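Local coordinates for adherence and virulence protein A (Streptococcus pneumoniae, PDB 6PON), which is a pneumococcal adherence and virulence factor that binds fibronectin, this chain being its N-terminal domain, at residues B[229-241]-B[248-262]. Sequence-based numbering, arbitrary orientation.
Sequences ETKPCLTETSFSP and AGEPFANLSDLLDTY
Leu258 is the bump on which this contact turns: with CG anti to the backbone N (chi1 165°), its forked end leaves the helix 255-262 and enters a hollow floored by the backbone of the strands 233-235 and 239-240. One prong, CD2, lies 3.5 Å from Ser240 O; the other, CD1, reaches Leu234 CG at 3.6 Å. Pro232 CB and Phe239 CB form two walls of the same hollow. Leu234 and Leu258 lie alongside each other, pointing opposite ways, and the leucine of the strand is wedged in turn between two rings, its CD1 at the edge of Phe252 and its CD2 at the edge of Tyr262. A β-hairpin, its strands joined by a tight turn, here rests on the short helix that follows it in sequence, far out from the centre of the chain, where helix and hairpin share one small apolar core. Towards the turn, Tyr262 makes the next bump. Phe239 drives its edge at the centre of the tyrosine face, the planes at 70° and the centroids 4.9 Å apart, while Tyr262 OH donates to Thr237 O at 3.1 Å and holds the side chain's far end against the turn; Phe239 and Leu234 CD2 restrict the ring's rotation. Leu259 CD2 sits squarely over one face of Phe239, 3.7 Å from the ring centroid, and Phe7 of the second subunit adds another edge-to-face partner. At the other end, Pro232 CG presses into the bend ahead of the helix, 3.4 Å from Asn254 C, with Leu255 CD2 resting in the notch this proline makes with Thr230 CG2. Asn254 caps the helix by accepting from Asp257 N, and Phe252 N donates to Pro232 O at 2.9 Å, tying the incoming chain to the residue before the strand 233-235.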
loop_
_atom_site.group_PDB
_atom_site.type_symbol
_atom_site.label_atom_id
_atom_site.label_comp_id
_atom_site.label_asym_id
_atom_site.label_seq_id
_atom_site.Cartn_x
_atom_site.Cartn_y
_atom_site.Cartn_z
ATOM N N GLU B 229 -6.511 -15.379 -4.458
ATOM C CA GLU B 229 -7.514 -16.430 -4.497
ATOM C C GLU B 229 -8.912 -15.866 -4.757
ATOM O O GLU B 229 -9.287 -14.816 -4.218
ATOM C CB GLU B 229 -7.479 -17.164 -3.161
ATOM C CG GLU B 229 -8.112 -18.507 -3.146
ATOM C CD GLU B 229 -7.880 -19.203 -1.826
ATOM O OE1 GLU B 229 -7.519 -18.508 -0.847
ATOM O OE2 GLU B 229 -8.044 -20.443 -1.773
ATOM N N THR B 230 -9.687 -16.589 -5.577
ATOM C CA THR B 230 -11.082 -16.234 -5.839
ATOM C C THR B 230 -11.910 -16.382 -4.562
ATOM O O THR B 230 -11.812 -17.393 -3.859
ATOM C CB THR B 230 -11.664 -17.124 -6.962
ATOM O OG1 THR B 230 -10.880 -16.998 -8.157
ATOM C CG2 THR B 230 -13.093 -16.725 -7.295
ATOM N N LYS B 231 -12.725 -15.367 -4.272
ATOM C CA LYS B 231 -13.598 -15.340 -3.098
ATOM C C LYS B 231 -14.903 -14.677 -3.502
ATOM O O LYS B 231 -15.097 -13.475 -3.290
ATOM C CB LYS B 231 -12.959 -14.570 -1.942
ATOM C CG LYS B 231 -11.668 -15.154 -1.418
ATOM C CD LYS B 231 -11.889 -15.824 -0.077
ATOM C CE LYS B 231 -10.746 -16.759 0.285
ATOM N NZ LYS B 231 -10.686 -17.929 -0.636
ATOM N N PRO B 232 -15.832 -15.433 -4.081
ATOM C CA PRO B 232 -17.046 -14.811 -4.631
ATOM C C PRO B 232 -17.890 -14.144 -3.548
ATOM O O PRO B 232 -18.179 -14.737 -2.507
ATOM C CB PRO B 232 -17.783 -15.990 -5.278
ATOM C CG PRO B 232 -16.764 -17.068 -5.418
ATOM C CD PRO B 232 -15.817 -16.886 -4.286
ATOM N N CYS B 233 -18.273 -12.889 -3.794
ATOM C CA CYS B 233 -19.175 -12.170 -2.901
ATOM C C CYS B 233 -20.116 -11.292 -3.712
ATOM O O CYS B 233 -19.777 -10.831 -4.805
ATOM C CB CYS B 233 -18.437 -11.257 -1.903
ATOM S SG CYS B 233 -17.067 -12.010 -1.034
ATOM N N LEU B 234 -21.293 -11.046 -3.151
ATOM C CA LEU B 234 -22.150 -9.980 -3.642
ATOM C C LEU B 234 -21.648 -8.617 -3.165
ATOM O O LEU B 234 -20.842 -8.507 -2.238
ATOM C CB LEU B 234 -23.583 -10.191 -3.171
ATOM C CG LEU B 234 -24.270 -11.428 -3.748
ATOM C CD1 LEU B 234 -25.310 -11.895 -2.785
ATOM C CD2 LEU B 234 -24.915 -11.152 -5.110
ATOM N N THR B 235 -22.126 -7.568 -3.824
ATOM C CA THR B 235 -21.995 -6.208 -3.315
ATOM C C THR B 235 -23.398 -5.617 -3.196
ATOM O O THR B 235 -24.403 -6.301 -3.438
ATOM C CB THR B 235 -21.096 -5.341 -4.210
ATOM O OG1 THR B 235 -21.766 -5.070 -5.444
ATOM C CG2 THR B 235 -19.781 -6.031 -4.525
ATOM N N GLU B 236 -23.454 -4.326 -2.853
ATOM C CA GLU B 236 -24.734 -3.642 -2.692
ATOM C C GLU B 236 -25.575 -3.726 -3.959
ATOM O O GLU B 236 -26.776 -4.013 -3.900
ATOM C CB GLU B 236 -24.518 -2.177 -2.306
ATOM C CG GLU B 236 -23.541 -1.922 -1.173
ATOM C CD GLU B 236 -24.048 -2.380 0.185
ATOM O OE1 GLU B 236 -24.394 -1.528 1.032
ATOM O OE2 GLU B 236 -24.096 -3.602 0.432
ATOM N N THR B 237 -24.959 -3.489 -5.120
ATOM C CA THR B 237 -25.669 -3.452 -6.394
ATOM C C THR B 237 -25.141 -4.466 -7.406
ATOM O O THR B 237 -25.603 -4.487 -8.560
ATOM C CB THR B 237 -25.571 -2.045 -6.992
ATOM O OG1 THR B 237 -24.200 -1.781 -7.317
ATOM C CG2 THR B 237 -26.036 -0.982 -5.975
ATOM N N SER B 238 -24.175 -5.293 -7.024
ATOM C CA SER B 238 -23.491 -6.103 -8.021
ATOM C C SER B 238 -22.787 -7.293 -7.383
ATOM O O SER B 238 -23.345 -7.973 -6.515
ATOM C CB SER B 238 -22.491 -5.237 -8.792
ATOM O OG SER B 238 -22.040 -5.889 -9.964
ATOM N N PHE B 239 -21.550 -7.546 -7.794
ATOM C CA PHE B 239 -20.869 -8.737 -7.322
ATOM C C PHE B 239 -19.408 -8.629 -7.702
ATOM O O PHE B 239 -19.040 -7.905 -8.629
ATOM C CB PHE B 239 -21.487 -10.000 -7.922
ATOM C CG PHE B 239 -21.622 -9.935 -9.409
ATOM C CD1 PHE B 239 -20.537 -10.222 -10.229
ATOM C CD2 PHE B 239 -22.821 -9.576 -9.992
ATOM C CE1 PHE B 239 -20.651 -10.154 -11.601
ATOM C CE2 PHE B 239 -22.939 -9.497 -11.369
ATOM C CZ PHE B 239 -21.852 -9.781 -12.170
ATOM N N SER B 240 -18.584 -9.385 -7.005
ATOM C CA SER B 240 -17.152 -9.268 -7.174
ATOM C C SER B 240 -16.545 -10.651 -7.042
ATOM O O SER B 240 -17.159 -11.549 -6.456
ATOM C CB SER B 240 -16.552 -8.291 -6.146
ATOM O OG SER B 240 -16.822 -8.659 -4.800
ATOM N N PRO B 241 -15.355 -10.863 -7.611
ATOM C CA PRO B 241 -14.708 -12.179 -7.542
ATOM C C PRO B 241 -13.820 -12.327 -6.328
ATOM O O PRO B 241 -13.343 -13.432 -6.051
ATOM C CB PRO B 241 -13.870 -12.204 -8.813
ATOM C CG PRO B 241 -13.415 -10.747 -8.935
ATOM C CD PRO B 241 -14.562 -9.902 -8.403
ATOM N N ALA B 248 -21.820 -7.303 0.353
ATOM C CA ALA B 248 -23.183 -7.550 0.814
ATOM C C ALA B 248 -23.357 -9.036 1.099
ATOM O O ALA B 248 -23.155 -9.876 0.210
ATOM C CB ALA B 248 -24.208 -7.070 -0.219
ATOM N N GLY B 249 -23.741 -9.355 2.332
ATOM C CA GLY B 249 -23.920 -10.734 2.712
ATOM C C GLY B 249 -22.588 -11.439 2.895
ATOM O O GLY B 249 -21.546 -10.829 3.135
ATOM N N GLU B 250 -22.639 -12.753 2.749
ATOM C CA GLU B 250 -21.510 -13.656 2.929
ATOM C C GLU B 250 -21.058 -14.293 1.613
ATOM O O GLU B 250 -21.806 -14.314 0.627
ATOM C CB GLU B 250 -21.892 -14.749 3.930
ATOM C CG GLU B 250 -22.014 -14.219 5.313
ATOM C CD GLU B 250 -22.223 -15.315 6.301
ATOM O OE1 GLU B 250 -22.843 -16.332 5.908
ATOM O OE2 GLU B 250 -21.771 -15.162 7.459
ATOM N N PRO B 251 -19.818 -14.825 1.562
ATOM C CA PRO B 251 -19.295 -15.357 0.294
ATOM C C PRO B 251 -19.950 -16.639 -0.177
ATOM O O PRO B 251 -20.794 -17.221 0.507
ATOM C CB PRO B 251 -17.811 -15.585 0.597
ATOM C CG PRO B 251 -17.533 -14.918 1.901
ATOM C CD PRO B 251 -18.822 -14.848 2.644
ATOM N N PHE B 252 -19.554 -17.081 -1.369
ATOM C CA PHE B 252 -20.093 -18.267 -2.007
ATOM C C PHE B 252 -18.959 -19.241 -2.297
ATOM O O PHE B 252 -17.780 -18.875 -2.303
ATOM C CB PHE B 252 -20.828 -17.912 -3.312
ATOM C CG PHE B 252 -22.071 -17.081 -3.115
ATOM C CD1 PHE B 252 -21.981 -15.744 -2.788
ATOM C CD2 PHE B 252 -23.322 -17.633 -3.278
ATOM C CE1 PHE B 252 -23.116 -14.974 -2.611
ATOM C CE2 PHE B 252 -24.464 -16.869 -3.100
ATOM C CZ PHE B 252 -24.354 -15.537 -2.767
ATOM N N ALA B 253 -19.325 -20.491 -2.543
ATOM C CA ALA B 253 -18.308 -21.490 -2.819
ATOM C C ALA B 253 -17.660 -21.260 -4.176
ATOM O O ALA B 253 -16.493 -21.618 -4.381
ATOM C CB ALA B 253 -18.905 -22.893 -2.740
ATOM N N ASN B 254 -18.382 -20.657 -5.106
ATOM C CA ASN B 254 -17.810 -20.449 -6.426
ATOM C C ASN B 254 -18.620 -19.391 -7.152
ATOM O O ASN B 254 -19.681 -18.966 -6.698
ATOM C CB ASN B 254 -17.784 -21.751 -7.210
ATOM C CG ASN B 254 -19.047 -22.518 -7.026
ATOM O OD1 ASN B 254 -20.110 -22.105 -7.500
ATOM N ND2 ASN B 254 -18.967 -23.617 -6.302
ATOM N N LEU B 255 -18.107 -18.988 -8.305
ATOM C CA LEU B 255 -18.716 -17.897 -9.038
ATOM C C LEU B 255 -20.047 -18.304 -9.652
ATOM O O LEU B 255 -20.895 -17.437 -9.885
ATOM C CB LEU B 255 -17.737 -17.402 -10.104
ATOM C CG LEU B 255 -16.364 -17.048 -9.520
ATOM C CD1 LEU B 255 -15.233 -17.183 -10.540
ATOM C CD2 LEU B 255 -16.393 -15.658 -8.927
ATOM N N SER B 256 -20.255 -19.600 -9.884
ATOM C CA SER B 256 -21.526 -20.081 -10.407
ATOM C C SER B 256 -22.654 -19.836 -9.416
ATOM O O SER B 256 -23.713 -19.316 -9.781
ATOM C CB SER B 256 -21.417 -21.575 -10.740
ATOM O OG SER B 256 -22.659 -22.261 -10.522
ATOM N N ASP B 257 -22.449 -20.220 -8.155
ATOM C CA ASP B 257 -23.460 -19.993 -7.131
ATOM C C ASP B 257 -23.712 -18.507 -6.930
ATOM O O ASP B 257 -24.853 -18.087 -6.703
ATOM C CB ASP B 257 -23.022 -20.619 -5.803
ATOM C CG ASP B 257 -22.943 -22.139 -5.840
ATOM O OD1 ASP B 257 -23.117 -22.760 -6.919
ATOM O OD2 ASP B 257 -22.680 -22.711 -4.762
ATOM N N LEU B 258 -22.649 -17.701 -6.966
ATOM C CA LEU B 258 -22.807 -16.252 -6.823
ATOM C C LEU B 258 -23.699 -15.689 -7.934
ATOM O O LEU B 258 -24.658 -14.949 -7.672
ATOM C CB LEU B 258 -21.426 -15.577 -6.815
ATOM C CG LEU B 258 -21.382 -14.060 -7.038
ATOM C CD1 LEU B 258 -22.076 -13.348 -5.905
ATOM C CD2 LEU B 258 -19.946 -13.529 -7.170
ATOM N N LEU B 259 -23.422 -16.069 -9.183
ATOM C CA LEU B 259 -24.158 -15.513 -10.315
ATOM C C LEU B 259 -25.568 -16.102 -10.439
ATOM O O LEU B 259 -26.516 -15.365 -10.718
ATOM C CB LEU B 259 -23.345 -15.729 -11.589
ATOM C CG LEU B 259 -22.069 -14.894 -11.626
ATOM C CD1 LEU B 259 -21.314 -15.133 -12.906
ATOM C CD2 LEU B 259 -22.408 -13.406 -11.476
ATOM N N ASP B 260 -25.735 -17.414 -10.207
ATOM C CA ASP B 260 -27.083 -17.994 -10.151
ATOM C C ASP B 260 -27.962 -17.207 -9.191
ATOM O O ASP B 260 -29.115 -16.884 -9.501
ATOM C CB ASP B 260 -27.045 -19.469 -9.712
ATOM C CG ASP B 260 -26.578 -20.422 -10.818
ATOM O OD1 ASP B 260 -26.375 -19.972 -11.970
ATOM O OD2 ASP B 260 -26.423 -21.632 -10.536
ATOM N N THR B 261 -27.400 -16.851 -8.030
ATOM C CA THR B 261 -28.147 -16.124 -7.015
ATOM C C THR B 261 -28.393 -14.684 -7.440
ATOM O O THR B 261 -29.499 -14.157 -7.269
ATOM C CB THR B 261 -27.380 -16.175 -5.688
ATOM O OG1 THR B 261 -27.222 -17.538 -5.283
ATOM C CG2 THR B 261 -28.103 -15.379 -4.605
ATOM N N TYR B 262 -27.372 -14.021 -7.985
ATOM C CA TYR B 262 -27.566 -12.641 -8.403
ATOM C C TYR B 262 -28.648 -12.526 -9.472
ATOM O O TYR B 262 -29.468 -11.604 -9.432
ATOM C CB TYR B 262 -26.257 -12.060 -8.909
ATOM C CG TYR B 262 -26.377 -10.646 -9.358
ATOM C CD1 TYR B 262 -26.392 -9.613 -8.431
ATOM C CD2 TYR B 262 -26.475 -10.330 -10.713
ATOM C CE1 TYR B 262 -26.502 -8.298 -8.821
ATOM C CE2 TYR B 262 -26.595 -8.998 -11.126
ATOM C CZ TYR B 262 -26.604 -7.989 -10.164
ATOM O OH TYR B 262 -26.697 -6.674 -10.531
#